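Local coordinates for CADD-like protein of unknown function (Nostoc punctiforme, PDB 3B5O) that is of unknown function but resembles CADD in its all-helical, heme-oxygenase-like fold and may be an oxidoreductase, at residues 118-123 with 219-224. Numbering follows the deposited sequence.
Sequences VATSKL and QVWWQE
Trp-221 of helix 204-230 has more of its surface buried by the facing segment than any other residue here. With CG anti to the backbone N, its indole swings across to helix 118-131 and is fixed at both edge and face. At the edge, NE1 donates to Thr-120 OG1 over 2.9 Å; the N-H...O angle of 168° and an acceptor lying almost in the ring plane mark a straight, in-plane hydrogen bond. That hydroxyl oxygen is also hydrogen-bonded to Gln-47 OE1, which ties it to helix 38-68 as well. Over one face, Leu-123 CD2 stands 3.6 Å from the centroid of the five-membered ring and 15° off its normal, meeting the criteria for a CH-pi contact. A leucine in place of Trp-221 would probably leave the Thr-120 hydroxyl without its N-H donor and Leu-123 CD2 without a flat surface to rest on. One turn on, Glu-224 packs its CB 3.7 Å from Ala-119 CB, at the level where the two backbones come closest, and divides its carboxylate between two tasks. OE2 accepts from Lys-122 NZ at 2.8 Å through its syn lone pair, forming a salt bridge, while a water bridges the two helices, donating to Ala-119 O at 2.8 Å and to Glu-224 OE1 at a short 2.5 Å. The segment axes run antiparallel at 173°, 9.2 Å apart. The Lys-122/Glu-224 pair lies on the more exposed side of the contact, whereas Ala-119, Thr-120, Leu-123 and Trp-221 are buried. On the inner side, Phe-51 of helix 38-68 meets both Leu-123 and the Trp-221 ring, and Tyr-48 also touches Trp-221, joining three helices of this strand-free bundle.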
ATOM      1  N   VAL A 118     -13.469  -9.093   7.085  1.00 13.08           N
ATOM      2  CA  VAL A 118     -13.112 -10.363   6.468  1.00 12.92           C
ATOM      3  C   VAL A 118     -12.062 -10.135   5.375  1.00 12.58           C
ATOM      4  O   VAL A 118     -11.057 -10.846   5.318  1.00 13.09           O
ATOM      5  CB  VAL A 118     -14.350 -11.088   5.892  1.00 13.32           C
ATOM      6  CG1 VAL A 118     -13.975 -12.305   5.088  1.00 15.93           C
ATOM      7  CG2 VAL A 118     -15.329 -11.510   7.026  1.00 16.10           C
ATOM      8  N   ALA A 119     -12.334  -9.189   4.473  1.00 12.32           N
ATOM      9  CA  ALA A 119     -11.407  -8.941   3.353  1.00 12.05           C
ATOM     10  C   ALA A 119     -10.032  -8.460   3.822  1.00 11.52           C
ATOM     11  O   ALA A 119      -9.003  -8.905   3.316  1.00 12.01           O
ATOM     12  CB  ALA A 119     -11.989  -7.921   2.377  1.00 13.94           C
ATOM     13  N   THR A 120     -10.003  -7.531   4.765  1.00 11.23           N
ATOM     14  CA  THR A 120      -8.733  -7.001   5.241  1.00 10.89           C
ATOM     15  C   THR A 120      -7.944  -8.040   6.022  1.00 11.70           C
ATOM     16  O   THR A 120      -6.718  -8.152   5.865  1.00 11.97           O
ATOM     17  CB  THR A 120      -8.943  -5.727   6.010  1.00 11.78           C
ATOM     18  OG1 THR A 120      -9.698  -4.829   5.173  1.00 12.83           O
ATOM     19  CG2 THR A 120      -7.608  -5.078   6.421  1.00 13.39           C
ATOM     20  N   SER A 121      -8.635  -8.842   6.817  0.50 11.45           N
ATOM     21  CA  SER A 121      -7.944  -9.908   7.528  0.50 11.73           C
ATOM     22  C   SER A 121      -7.349 -10.919   6.532  0.50 12.10           C
ATOM     23  O   SER A 121      -6.229 -11.407   6.712  0.50 13.26           O
ATOM     24  CB  SER A 121      -8.884 -10.584   8.525  0.50 12.25           C
ATOM     25  OG  SER A 121      -8.225 -11.666   9.151  0.50 15.38           O
ATOM     26  N   LYS A 122      -8.104 -11.245   5.487  1.00 12.26           N
ATOM     27  CA  LYS A 122      -7.616 -12.142   4.455  1.00 12.58           C
ATOM     28  C   LYS A 122      -6.395 -11.562   3.752  1.00 12.68           C
ATOM     29  O   LYS A 122      -5.418 -12.275   3.511  1.00 12.20           O
ATOM     30  CB  LYS A 122      -8.769 -12.431   3.474  1.00 13.46           C
ATOM     31  CG  LYS A 122      -8.437 -13.256   2.255  1.00 15.14           C
ATOM     32  CD  LYS A 122      -9.774 -13.531   1.438  1.00 17.74           C
ATOM     33  CE  LYS A 122      -9.613 -14.120   0.084  1.00 20.69           C
ATOM     34  NZ  LYS A 122      -9.000 -13.178  -0.840  1.00 19.14           N
ATOM     35  N   LEU A 123      -6.432 -10.264   3.463  1.00 11.39           N
ATOM     36  CA  LEU A 123      -5.258  -9.595   2.887  1.00 11.57           C
ATOM     37  C   LEU A 123      -4.047  -9.761   3.802  1.00 10.85           C
ATOM     38  O   LEU A 123      -2.977 -10.154   3.362  1.00 11.59           O
ATOM     39  CB  LEU A 123      -5.529  -8.103   2.723  1.00 12.56           C
ATOM     40  CG  LEU A 123      -4.302  -7.249   2.343  1.00 12.49           C
ATOM     41  CD1 LEU A 123      -3.834  -7.524   0.913  1.00 14.44           C
ATOM     42  CD2 LEU A 123      -4.589  -5.757   2.597  1.00 15.71           C
ATOM     43  N   GLN A 219      -4.887  -6.165  -5.203  1.00 11.97           N
ATOM     44  CA  GLN A 219      -6.030  -5.999  -6.097  1.00 12.11           C
ATOM     45  C   GLN A 219      -7.273  -6.743  -5.628  1.00 11.76           C
ATOM     46  O   GLN A 219      -8.383  -6.198  -5.638  1.00 12.69           O
ATOM     47  CB  GLN A 219      -5.661  -6.344  -7.538  1.00 12.94           C
ATOM     48  CG  GLN A 219      -6.894  -6.400  -8.442  1.00 14.10           C
ATOM     49  CD  GLN A 219      -6.616  -6.063  -9.863  1.00 15.95           C
ATOM     50  OE1 GLN A 219      -6.130  -4.986 -10.163  1.00 14.77           O
ATOM     51  NE2 GLN A 219      -6.961  -6.979 -10.764  1.00 20.67           N
ATOM     52  N   VAL A 220      -7.087  -7.999  -5.241  0.50 11.06           N
ATOM     53  CA  VAL A 220      -8.170  -8.796  -4.691  0.50 11.76           C
ATOM     54  C   VAL A 220      -8.825  -8.087  -3.503  0.50 11.18           C
ATOM     55  O   VAL A 220     -10.035  -8.033  -3.404  0.50 12.51           O
ATOM     56  CB  VAL A 220      -7.684 -10.236  -4.346  0.50 12.15           C
ATOM     57  CG1 VAL A 220      -8.634 -10.911  -3.366  0.50 11.99           C
ATOM     58  CG2 VAL A 220      -7.527 -11.056  -5.645  0.50 12.21           C
ATOM     59  N   TRP A 221      -8.014  -7.508  -2.628  1.00 11.44           N
ATOM     60  CA  TRP A 221      -8.520  -6.762  -1.474  1.00 10.88           C
ATOM     61  C   TRP A 221      -9.378  -5.585  -1.877  1.00 11.31           C
ATOM     62  O   TRP A 221     -10.482  -5.413  -1.356  1.00 12.45           O
ATOM     63  CB  TRP A 221      -7.358  -6.317  -0.604  1.00 11.31           C
ATOM     64  CG  TRP A 221      -7.672  -5.451   0.557  1.00 11.33           C
ATOM     65  CD1 TRP A 221      -8.443  -5.752   1.631  1.00 12.33           C
ATOM     66  CD2 TRP A 221      -7.096  -4.169   0.805  1.00 12.18           C
ATOM     67  NE1 TRP A 221      -8.432  -4.708   2.516  1.00 13.17           N
ATOM     68  CE2 TRP A 221      -7.585  -3.734   2.053  1.00 13.57           C
ATOM     69  CE3 TRP A 221      -6.199  -3.353   0.098  1.00 14.41           C
ATOM     70  CZ2 TRP A 221      -7.187  -2.531   2.625  1.00 15.12           C
ATOM     71  CZ3 TRP A 221      -5.813  -2.159   0.646  1.00 15.92           C
ATOM     72  CH2 TRP A 221      -6.315  -1.749   1.910  1.00 15.69           C
ATOM     73  N   TRP A 222      -8.901  -4.778  -2.807  1.00 11.22           N
ATOM     74  CA  TRP A 222      -9.710  -3.640  -3.257  1.00 11.08           C
ATOM     75  C   TRP A 222     -11.064  -4.101  -3.801  1.00 11.73           C
ATOM     76  O   TRP A 222     -12.084  -3.482  -3.543  1.00 12.73           O
ATOM     77  CB  TRP A 222      -8.949  -2.834  -4.322  1.00 13.12           C
ATOM     78  CG  TRP A 222      -7.977  -1.858  -3.741  1.00 12.90           C
ATOM     79  CD1 TRP A 222      -6.620  -1.972  -3.661  1.00 13.51           C
ATOM     80  CD2 TRP A 222      -8.312  -0.633  -3.097  1.00 13.79           C
ATOM     81  NE1 TRP A 222      -6.079  -0.878  -3.026  1.00 15.23           N
ATOM     82  CE2 TRP A 222      -7.106  -0.042  -2.666  1.00 15.26           C
ATOM     83  CE3 TRP A 222      -9.523   0.031  -2.848  1.00 15.70           C
ATOM     84  CZ2 TRP A 222      -7.078   1.176  -2.020  1.00 18.25           C
ATOM     85  CZ3 TRP A 222      -9.484   1.234  -2.198  1.00 19.87           C
ATOM     86  CH2 TRP A 222      -8.279   1.791  -1.791  1.00 19.61           C
ATOM     87  N   GLN A 223     -11.054  -5.187  -4.571  1.00 12.01           N
ATOM     88  CA  GLN A 223     -12.283  -5.730  -5.135  1.00 13.50           C
ATOM     89  C   GLN A 223     -13.221  -6.205  -4.028  1.00 12.86           C
ATOM     90  O   GLN A 223     -14.428  -5.925  -4.038  1.00 14.22           O
ATOM     91  CB  GLN A 223     -11.959  -6.854  -6.114  1.00 13.98           C
ATOM     92  CG  GLN A 223     -11.197  -6.350  -7.326  1.00 16.17           C
ATOM     93  CD  GLN A 223     -10.673  -7.434  -8.226  1.00 18.56           C
ATOM     94  OE1 GLN A 223     -10.335  -8.534  -7.780  1.00 20.90           O
ATOM     95  NE2 GLN A 223     -10.588  -7.115  -9.535  1.00 22.73           N
ATOM     96  N   GLU A 224     -12.662  -6.891  -3.036  1.00 12.98           N
ATOM     97  CA  GLU A 224     -13.484  -7.442  -1.974  1.00 14.14           C
ATOM     98  C   GLU A 224     -13.997  -6.356  -1.058  1.00 13.84           C
ATOM     99  O   GLU A 224     -15.138  -6.438  -0.554  1.00 15.10           O
ATOM    100  CB  GLU A 224     -12.686  -8.476  -1.166  1.00 15.20           C
ATOM    101  CG  GLU A 224     -12.402  -9.721  -1.936  1.00 16.05           C
ATOM    102  CD  GLU A 224     -11.374 -10.632  -1.286  1.00 17.83           C
ATOM    103  OE1 GLU A 224     -10.781 -10.223  -0.288  1.00 21.97           O
ATOM    104  OE2 GLU A 224     -11.196 -11.735  -1.800  1.00 24.59           O
TER
HETATM  105  O   HOH W   1      -8.523  -9.695   0.644  1.00 17.98           O